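PDB 3WCA: farnesyltransferase, putative from Trypanosoma cruzi, which probably condenses two molecules of farnesyl diphosphate into squalene, using magnesium and NADPH or NADH, the committed step toward lanosterol. Local coordinates for residues A[78-92]-A[133-147]. The protein carries 1 engineered substitution. Sequence-based numbering, arbitrary orientation.
Engineered in segment 78-92: E79 (natural residue Asp).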
ATOM      1  N   VAL A  78      15.507 -18.098   6.050  1.00 45.82           N
ATOM      2  CA  VAL A  78      15.556 -16.716   6.496  1.00 45.31           C
ATOM      3  C   VAL A  78      16.972 -16.142   6.434  1.00 44.84           C
ATOM      4  O   VAL A  78      17.156 -14.985   6.048  1.00 45.84           O
ATOM      5  CB  VAL A  78      15.028 -16.571   7.932  1.00 46.80           C
ATOM      6  CG1 VAL A  78      15.134 -15.117   8.385  1.00 47.59           C
ATOM      7  CG2 VAL A  78      13.587 -17.042   7.999  1.00 46.77           C
ATOM      8  N   GLU A  79      17.977 -16.934   6.806  1.00 43.55           N
ATOM      9  CA  GLU A  79      19.343 -16.425   6.755  1.00 41.48           C
ATOM     10  C   GLU A  79      19.665 -16.050   5.304  1.00 40.93           C
ATOM     11  O   GLU A  79      20.485 -15.172   5.042  1.00 39.72           O
ATOM     12  CB  GLU A  79      20.361 -17.450   7.317  1.00 41.93           C
ATOM     13  CG  GLU A  79      20.794 -18.595   6.391  1.00 42.19           C
ATOM     14  CD  GLU A  79      19.990 -19.872   6.582  1.00 43.15           C
ATOM     15  OE1 GLU A  79      19.190 -19.948   7.542  1.00 47.44           O
ATOM     16  OE2 GLU A  79      20.165 -20.811   5.779  1.00 42.45           O
ATOM     17  N   PHE A  80      18.999 -16.702   4.357  1.00 41.84           N
ATOM     18  CA  PHE A  80      19.211 -16.378   2.951  1.00 43.06           C
ATOM     19  C   PHE A  80      18.672 -14.964   2.685  1.00 42.88           C
ATOM     20  O   PHE A  80      19.262 -14.196   1.931  1.00 42.19           O
ATOM     21  CB  PHE A  80      18.470 -17.367   2.043  1.00 43.58           C
ATOM     22  CG  PHE A  80      18.511 -16.993   0.584  1.00 44.99           C
ATOM     23  CD1 PHE A  80      19.528 -17.463  -0.243  1.00 43.35           C
ATOM     24  CD2 PHE A  80      17.558 -16.126   0.047  1.00 42.92           C
ATOM     25  CE1 PHE A  80      19.600 -17.076  -1.589  1.00 46.52           C
ATOM     26  CE2 PHE A  80      17.622 -15.732  -1.294  1.00 45.23           C
ATOM     27  CZ  PHE A  80      18.648 -16.208  -2.115  1.00 45.18           C
ATOM     28  N   LYS A  81      17.548 -14.629   3.314  1.00 42.63           N
ATOM     29  CA  LYS A  81      16.929 -13.321   3.130  1.00 42.91           C
ATOM     30  C   LYS A  81      17.677 -12.218   3.870  1.00 44.40           C
ATOM     31  O   LYS A  81      17.832 -11.112   3.350  1.00 45.39           O
ATOM     32  CB  LYS A  81      15.468 -13.362   3.588  1.00 41.07           C
ATOM     33  CG  LYS A  81      14.605 -14.362   2.817  1.00 38.65           C
ATOM     34  CD  LYS A  81      13.234 -14.482   3.457  1.00 40.36           C
ATOM     35  CE  LYS A  81      12.347 -15.511   2.760  1.00 38.31           C
ATOM     36  NZ  LYS A  81      11.044 -15.618   3.491  1.00 37.73           N
ATOM     37  N   LEU A  82      18.140 -12.511   5.080  1.00 44.23           N
ATOM     38  CA  LEU A  82      18.879 -11.526   5.862  1.00 45.39           C
ATOM     39  C   LEU A  82      20.224 -11.248   5.200  1.00 45.95           C
ATOM     40  O   LEU A  82      20.848 -10.208   5.417  1.00 47.73           O
ATOM     41  CB  LEU A  82      19.096 -12.043   7.284  1.00 45.49           C
ATOM     42  CG  LEU A  82      17.822 -12.331   8.078  1.00 46.75           C
ATOM     43  CD1 LEU A  82      18.184 -12.865   9.465  1.00 46.20           C
ATOM     44  CD2 LEU A  82      16.997 -11.052   8.187  1.00 45.68           C
ATOM     45  N   ARG A  83      20.659 -12.190   4.378  1.00 46.53           N
ATOM     46  CA  ARG A  83      21.926 -12.077   3.674  1.00 47.81           C
ATOM     47  C   ARG A  83      21.784 -11.259   2.382  1.00 47.00           C
ATOM     48  O   ARG A  83      22.491 -10.275   2.175  1.00 46.69           O
ATOM     49  CB  ARG A  83      22.447 -13.482   3.338  1.00 48.38           C
ATOM     50  CG  ARG A  83      23.818 -13.530   2.668  1.00 51.00           C
ATOM     51  CD  ARG A  83      24.059 -14.902   2.034  1.00 51.61           C
ATOM     52  NE  ARG A  83      23.849 -15.994   2.988  1.00 52.09           N
ATOM     53  CZ  ARG A  83      23.206 -17.125   2.708  1.00 50.66           C
ATOM     54  NH1 ARG A  83      22.698 -17.324   1.497  1.00 52.31           N
ATOM     55  NH2 ARG A  83      23.059 -18.056   3.639  1.00 49.56           N
ATOM     56  N   GLU A  84      20.853 -11.672   1.529  1.00 45.67           N
ATOM     57  CA  GLU A  84      20.633 -11.026   0.237  1.00 44.76           C
ATOM     58  C   GLU A  84      19.956  -9.646   0.233  1.00 43.00           C
ATOM     59  O   GLU A  84      20.384  -8.745  -0.490  1.00 42.04           O
ATOM     60  CB  GLU A  84      19.836 -11.974  -0.668  1.00 45.22           C
ATOM     61  CG  GLU A  84      20.517 -13.310  -0.976  1.00 47.49           C
ATOM     62  CD  GLU A  84      21.775 -13.165  -1.826  1.00 48.88           C
ATOM     63  OE1 GLU A  84      21.809 -12.283  -2.714  1.00 48.48           O
ATOM     64  OE2 GLU A  84      22.725 -13.951  -1.620  1.00 49.91           O
ATOM     65  N   LEU A  85      18.909  -9.480   1.036  1.00 42.52           N
ATOM     66  CA  LEU A  85      18.169  -8.220   1.079  1.00 39.31           C
ATOM     67  C   LEU A  85      18.956  -6.921   1.276  1.00 40.30           C
ATOM     68  O   LEU A  85      18.895  -6.029   0.428  1.00 40.87           O
ATOM     69  CB  LEU A  85      17.053  -8.312   2.128  1.00 39.22           C
ATOM     70  CG  LEU A  85      15.910  -9.267   1.760  1.00 36.74           C
ATOM     71  CD1 LEU A  85      14.908  -9.349   2.900  1.00 36.47           C
ATOM     72  CD2 LEU A  85      15.228  -8.777   0.476  1.00 36.76           C
ATOM     73  N   PRO A  86      19.711  -6.795   2.383  1.00 40.02           N
ATOM     74  CA  PRO A  86      20.493  -5.583   2.669  1.00 38.96           C
ATOM     75  C   PRO A  86      21.356  -5.042   1.539  1.00 38.89           C
ATOM     76  O   PRO A  86      21.636  -3.845   1.488  1.00 41.17           O
ATOM     77  CB  PRO A  86      21.322  -5.988   3.884  1.00 38.55           C
ATOM     78  CG  PRO A  86      20.405  -6.939   4.592  1.00 38.43           C
ATOM     79  CD  PRO A  86      19.919  -7.798   3.442  1.00 37.93           C
ATOM     80  N   LYS A  87      21.790  -5.907   0.638  1.00 39.22           N
ATOM     81  CA  LYS A  87      22.610  -5.438  -0.466  1.00 42.16           C
ATOM     82  C   LYS A  87      21.854  -5.483  -1.787  1.00 42.12           C
ATOM     83  O   LYS A  87      22.450  -5.452  -2.862  1.00 40.96           O
ATOM     84  CB  LYS A  87      23.911  -6.252  -0.560  1.00 44.63           C
ATOM     85  CG  LYS A  87      23.740  -7.766  -0.601  1.00 48.28           C
ATOM     86  CD  LYS A  87      25.088  -8.441  -0.868  1.00 48.31           C
ATOM     87  CE  LYS A  87      24.945  -9.940  -1.100  1.00 49.96           C
ATOM     88  NZ  LYS A  87      24.714 -10.699   0.156  1.00 48.65           N
ATOM     89  N   PHE A  88      20.531  -5.532  -1.704  1.00 42.92           N
ATOM     90  CA  PHE A  88      19.730  -5.580  -2.906  1.00 41.52           C
ATOM     91  C   PHE A  88      19.919  -4.307  -3.699  1.00 41.30           C
ATOM     92  O   PHE A  88      20.047  -4.349  -4.915  1.00 42.60           O
ATOM     93  CB  PHE A  88      18.254  -5.747  -2.576  1.00 42.43           C
ATOM     94  CG  PHE A  88      17.474  -6.409  -3.667  1.00 41.26           C
ATOM     95  CD1 PHE A  88      17.498  -7.795  -3.807  1.00 41.41           C
ATOM     96  CD2 PHE A  88      16.724  -5.653  -4.562  1.00 41.41           C
ATOM     97  CE1 PHE A  88      16.779  -8.420  -4.826  1.00 41.75           C
ATOM     98  CE2 PHE A  88      16.003  -6.267  -5.582  1.00 40.12           C
ATOM     99  CZ  PHE A  88      16.031  -7.656  -5.713  1.00 39.42           C
ATOM    100  N   HIS A  89      19.946  -3.176  -3.006  1.00 43.49           N
ATOM    101  CA  HIS A  89      20.118  -1.887  -3.667  1.00 46.89           C
ATOM    102  C   HIS A  89      21.446  -1.786  -4.421  1.00 48.69           C
ATOM    103  O   HIS A  89      21.548  -1.056  -5.406  1.00 51.02           O
ATOM    104  CB  HIS A  89      20.021  -0.748  -2.650  1.00 48.09           C
ATOM    105  CG  HIS A  89      21.234  -0.598  -1.785  1.00 51.02           C
ATOM    106  ND1 HIS A  89      21.685  -1.599  -0.950  1.00 53.67           N
ATOM    107  CD2 HIS A  89      22.088   0.441  -1.620  1.00 51.14           C
ATOM    108  CE1 HIS A  89      22.763  -1.183  -0.310  1.00 52.69           C
ATOM    109  NE2 HIS A  89      23.028   0.052  -0.697  1.00 52.34           N
ATOM    110  N   GLU A  90      22.462  -2.514  -3.965  1.00 49.51           N
ATOM    111  CA  GLU A  90      23.761  -2.471  -4.630  1.00 51.43           C
ATOM    112  C   GLU A  90      23.700  -3.066  -6.031  1.00 51.04           C
ATOM    113  O   GLU A  90      24.435  -2.640  -6.919  1.00 52.65           O
ATOM    114  CB  GLU A  90      24.823  -3.200  -3.790  1.00 52.27           C
ATOM    115  CG  GLU A  90      25.139  -2.476  -2.479  1.00 56.97           C
ATOM    116  CD  GLU A  90      26.134  -3.211  -1.593  1.00 58.01           C
ATOM    117  OE1 GLU A  90      26.321  -2.776  -0.432  1.00 58.42           O
ATOM    118  OE2 GLU A  90      26.726  -4.211  -2.054  1.00 58.11           O
ATOM    119  N   HIS A  91      22.810  -4.032  -6.236  1.00 50.14           N
ATOM    120  CA  HIS A  91      22.674  -4.673  -7.538  1.00 50.14           C
ATOM    121  C   HIS A  91      22.113  -3.752  -8.623  1.00 49.29           C
ATOM    122  O   HIS A  91      22.202  -4.057  -9.813  1.00 48.32           O
ATOM    123  CB  HIS A  91      21.793  -5.913  -7.416  1.00 52.41           C
ATOM    124  CG  HIS A  91      22.235  -6.858  -6.343  1.00 54.96           C
ATOM    125  ND1 HIS A  91      23.557  -7.191  -6.146  1.00 55.64           N
ATOM    126  CD2 HIS A  91      21.529  -7.550  -5.418  1.00 54.39           C
ATOM    127  CE1 HIS A  91      23.647  -8.048  -5.146  1.00 56.16           C
ATOM    128  NE2 HIS A  91      22.432  -8.283  -4.687  1.00 55.19           N
ATOM    129  N   LEU A  92      21.531  -2.631  -8.215  1.00 48.71           N
ATOM    130  CA  LEU A  92      20.970  -1.677  -9.167  1.00 50.33           C
ATOM    131  C   LEU A  92      22.005  -1.207 -10.191  1.00 51.90           C
ATOM    132  O   LEU A  92      21.654  -0.812 -11.305  1.00 50.81           O
ATOM    133  CB  LEU A  92      20.402  -0.462  -8.420  1.00 49.41           C
ATOM    134  CG  LEU A  92      18.906  -0.412  -8.091  1.00 48.75           C
ATOM    135  CD1 LEU A  92      18.279  -1.806  -8.143  1.00 49.58           C
ATOM    136  CD2 LEU A  92      18.731   0.220  -6.722  1.00 45.67           C
ATOM    137  N   SER A 133      17.317   3.950  -5.182  1.00 38.68           N
ATOM    138  CA  SER A 133      18.338   3.183  -4.480  1.00 38.28           C
ATOM    139  C   SER A 133      18.198   3.415  -2.983  1.00 35.92           C
ATOM    140  O   SER A 133      18.348   2.488  -2.179  1.00 36.44           O
ATOM    141  CB  SER A 133      19.730   3.620  -4.951  1.00 40.35           C
ATOM    142  OG  SER A 133      20.714   2.710  -4.512  1.00 45.62           O
ATOM    143  N   GLY A 134      17.886   4.656  -2.620  1.00 34.33           N
ATOM    144  CA  GLY A 134      17.746   5.016  -1.219  1.00 34.57           C
ATOM    145  C   GLY A 134      16.564   4.371  -0.520  1.00 35.85           C
ATOM    146  O   GLY A 134      16.672   3.941   0.637  1.00 34.55           O
ATOM    147  N   ILE A 135      15.424   4.320  -1.210  1.00 34.26           N
ATOM    148  CA  ILE A 135      14.224   3.724  -0.641  1.00 32.04           C
ATOM    149  C   ILE A 135      14.378   2.211  -0.614  1.00 31.30           C
ATOM    150  O   ILE A 135      13.969   1.561   0.339  1.00 33.44           O
ATOM    151  CB  ILE A 135      12.954   4.097  -1.459  1.00 32.75           C
ATOM    152  CG1 ILE A 135      12.762   5.618  -1.463  1.00 32.55           C
ATOM    153  CG2 ILE A 135      11.725   3.432  -0.854  1.00 31.24           C
ATOM    154  CD1 ILE A 135      12.619   6.223  -0.089  1.00 30.84           C
ATOM    155  N   CYS A 136      14.975   1.659  -1.665  1.00 32.38           N
ATOM    156  CA  CYS A 136      15.193   0.212  -1.769  1.00 33.99           C
ATOM    157  C   CYS A 136      15.946  -0.352  -0.562  1.00 34.45           C
ATOM    158  O   CYS A 136      15.552  -1.364   0.017  1.00 35.12           O
ATOM    159  CB  CYS A 136      15.978  -0.108  -3.034  1.00 26.58           C
ATOM    160  SG  CYS A 136      16.388  -1.839  -3.168  1.00 35.21           S
ATOM    161  N   GLU A 137      17.034   0.318  -0.200  1.00 36.62           N
ATOM    162  CA  GLU A 137      17.859  -0.081   0.933  1.00 37.78           C
ATOM    163  C   GLU A 137      17.094   0.010   2.260  1.00 37.14           C
ATOM    164  O   GLU A 137      17.086  -0.938   3.048  1.00 36.74           O
ATOM    165  CB  GLU A 137      19.113   0.799   0.994  1.00 38.15           C
ATOM    166  CG  GLU A 137      19.997   0.523   2.191  1.00 42.98           C
ATOM    167  CD  GLU A 137      21.384   1.130   2.054  1.00 45.78           C
ATOM    168  OE1 GLU A 137      21.489   2.365   1.877  1.00 44.81           O
ATOM    169  OE2 GLU A 137      22.367   0.360   2.127  1.00 48.31           O
ATOM    170  N   ARG A 138      16.463   1.152   2.514  1.00 34.56           N
ATOM    171  CA  ARG A 138      15.714   1.320   3.746  1.00 32.72           C
ATOM    172  C   ARG A 138      14.552   0.322   3.884  1.00 33.87           C
ATOM    173  O   ARG A 138      14.292  -0.177   4.977  1.00 32.95           O
ATOM    174  CB  ARG A 138      15.213   2.762   3.852  1.00 34.95           C
ATOM    175  CG  ARG A 138      16.340   3.769   4.091  1.00 36.22           C
ATOM    176  CD  ARG A 138      15.889   5.202   3.857  1.00 37.49           C
ATOM    177  NE  ARG A 138      14.910   5.651   4.844  1.00 36.39           N
ATOM    178  CZ  ARG A 138      14.245   6.797   4.749  1.00 36.70           C
ATOM    179  NH1 ARG A 138      14.460   7.589   3.706  1.00 39.06           N
ATOM    180  NH2 ARG A 138      13.375   7.156   5.690  1.00 32.89           N
ATOM    181  N   MET A 139      13.856   0.016   2.788  1.00 32.05           N
ATOM    182  CA  MET A 139      12.752  -0.946   2.868  1.00 32.05           C
ATOM    183  C   MET A 139      13.290  -2.344   3.135  1.00 30.16           C
ATOM    184  O   MET A 139      12.722  -3.109   3.917  1.00 28.96           O
ATOM    185  CB  MET A 139      11.934  -0.979   1.570  1.00 30.61           C
ATOM    186  CG  MET A 139      10.892  -2.122   1.541  1.00 34.39           C
ATOM    187  SD  MET A 139       9.813  -2.100   0.072  1.00 35.48           S
ATOM    188  CE  MET A 139       9.121  -0.407   0.272  1.00 24.94           C
ATOM    189  N   ALA A 140      14.378  -2.686   2.458  1.00 32.01           N
ATOM    190  CA  ALA A 140      14.991  -3.996   2.626  1.00 34.07           C
ATOM    191  C   ALA A 140      15.393  -4.238   4.086  1.00 34.96           C
ATOM    192  O   ALA A 140      15.079  -5.277   4.662  1.00 35.56           O
ATOM    193  CB  ALA A 140      16.203  -4.113   1.726  1.00 35.64           C
ATOM    194  N   ASN A 141      16.072  -3.273   4.693  1.00 34.68           N
ATOM    195  CA  ASN A 141      16.500  -3.447   6.080  1.00 36.18           C
ATOM    196  C   ASN A 141      15.296  -3.523   7.019  1.00 36.83           C
ATOM    197  O   ASN A 141      15.316  -4.257   8.004  1.00 33.12           O
ATOM    198  CB  ASN A 141      17.464  -2.323   6.465  1.00 33.81           C
ATOM    199  CG  ASN A 141      18.775  -2.406   5.683  1.00 36.01           C
ATOM    200  OD1 ASN A 141      19.416  -1.394   5.395  1.00 36.01           O
ATOM    201  ND2 ASN A 141      19.173  -3.625   5.337  1.00 35.79           N
ATOM    202  N   GLY A 142      14.241  -2.782   6.687  1.00 36.77           N
ATOM    203  CA  GLY A 142      13.040  -2.813   7.499  1.00 36.93           C
ATOM    204  C   GLY A 142      12.416  -4.196   7.407  1.00 38.39           C
ATOM    205  O   GLY A 142      11.971  -4.765   8.402  1.00 38.09           O
ATOM    206  N   MET A 143      12.381  -4.751   6.203  1.00 39.39           N
ATOM    207  CA  MET A 143      11.816  -6.077   6.026  1.00 40.31           C
ATOM    208  C   MET A 143      12.632  -7.073   6.849  1.00 42.85           C
ATOM    209  O   MET A 143      12.069  -7.974   7.475  1.00 45.33           O
ATOM    210  CB  MET A 143      11.846  -6.493   4.554  1.00 38.15           C
ATOM    211  CG  MET A 143      10.923  -5.702   3.625  1.00 39.80           C
ATOM    212  SD  MET A 143      11.175  -6.237   1.911  1.00 37.62           S
ATOM    213  CE  MET A 143       9.576  -5.812   1.151  1.00 41.11           C
ATOM    214  N   CYS A 144      13.955  -6.917   6.836  1.00 41.72           N
ATOM    215  CA  CYS A 144      14.828  -7.812   7.588  1.00 43.21           C
ATOM    216  C   CYS A 144      14.460  -7.790   9.060  1.00 43.38           C
ATOM    217  O   CYS A 144      14.396  -8.835   9.703  1.00 43.85           O
ATOM    218  CB  CYS A 144      16.303  -7.424   7.414  1.00 40.15           C
ATOM    219  SG  CYS A 144      17.029  -7.932   5.833  1.00 38.10           S
ATOM    220  N   ASP A 145      14.204  -6.597   9.584  1.00 43.82           N
ATOM    221  CA  ASP A 145      13.832  -6.449  10.984  1.00 44.52           C
ATOM    222  C   ASP A 145      12.594  -7.270  11.324  1.00 45.51           C
ATOM    223  O   ASP A 145      12.564  -7.956  12.348  1.00 46.10           O
ATOM    224  CB  ASP A 145      13.585  -4.971  11.317  1.00 45.57           C
ATOM    225  CG  ASP A 145      13.199  -4.753  12.781  1.00 49.32           C
ATOM    226  OD1 ASP A 145      13.657  -5.529  13.649  1.00 51.71           O
ATOM    227  OD2 ASP A 145      12.448  -3.793  13.071  1.00 49.17           O
ATOM    228  N   PHE A 146      11.575  -7.214  10.467  1.00 43.66           N
ATOM    229  CA  PHE A 146      10.340  -7.954  10.721  1.00 43.00           C
ATOM    230  C   PHE A 146      10.324  -9.379  10.193  1.00 43.12           C
ATOM    231  O   PHE A 146       9.311 -10.062  10.288  1.00 41.80           O
ATOM    232  CB  PHE A 146       9.129  -7.185  10.185  1.00 39.27           C
ATOM    233  CG  PHE A 146       8.731  -6.024  11.046  1.00 38.41           C
ATOM    234  CD1 PHE A 146       8.053  -6.234  12.243  1.00 36.92           C
ATOM    235  CD2 PHE A 146       9.090  -4.724  10.695  1.00 37.38           C
ATOM    236  CE1 PHE A 146       7.742  -5.168  13.085  1.00 36.22           C
ATOM    237  CE2 PHE A 146       8.782  -3.649  11.529  1.00 38.60           C
ATOM    238  CZ  PHE A 146       8.105  -3.874  12.730  1.00 38.72           C
ATOM    239  N   LEU A 147      11.434  -9.828   9.621  1.00 45.39           N
ATOM    240  CA  LEU A 147      11.498 -11.204   9.148  1.00 48.12           C
ATOM    241  C   LEU A 147      11.902 -12.046  10.355  1.00 51.17           C
ATOM    242  O   LEU A 147      11.654 -13.250  10.404  1.00 50.75           O
ATOM    243  CB  LEU A 147      12.538 -11.362   8.040  1.00 47.48           C
ATOM    244  CG  LEU A 147      12.047 -11.323   6.591  1.00 47.41           C
ATOM    245  CD1 LEU A 147      13.238 -11.491   5.668  1.00 45.27           C
ATOM    246  CD2 LEU A 147      11.033 -12.435   6.347  1.00 44.20           C
TER
HETATM  247  O   HOH W   1      22.059  -1.994   3.550  1.00 61.70           O
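L85 and L147 reach toward each other tip to tip, CD1 of L85 lying 3.9 Å from CD1 of L147, on the buried side of the contact; helix 78-84 runs nearly antiparallel to 133-147, their axes at 155°. L147 also crosses K81 at about a right angle, its CD1 3.6 Å from K81 CB. The long lysine suits this place: its methylenes pack against the leucine, while NZ is carried on to the carbonyl oxygens of E71 and D73. Small residues permit close approach: the methyl of A140 meets L85 O at 3.6 Å, and the compact thiol of C144 touches both L85 CB and P86 CG, SG 3.7 Å from each.

In the all-helical squalene/phytoene synthase fold, segment 78-92 follows the magnesium-binding D68, E71 and D72 of helix 51-72 and packs on helix 126-147; F88 and C136 both reach back to helix 51-72.

The exposed rim is looser: V78 CG1 comes no nearer than 4.4 Å to L147 O, and L82 lays just CD2 on C144, 3.8 Å from its CB. Farther along, H89 (chi1 75°) offers a flat ring face for E137 CB, 3.9 Å from the centroid in a CH-pi contact. OE2 makes no hydrogen bond to NE2; the extended glutamate chain instead carries its carboxylate, tilted 41° from the ring, to a water 2.8 Å from both E137 OE2 and P86 O, which links the segments where no direct hydrogen bond does.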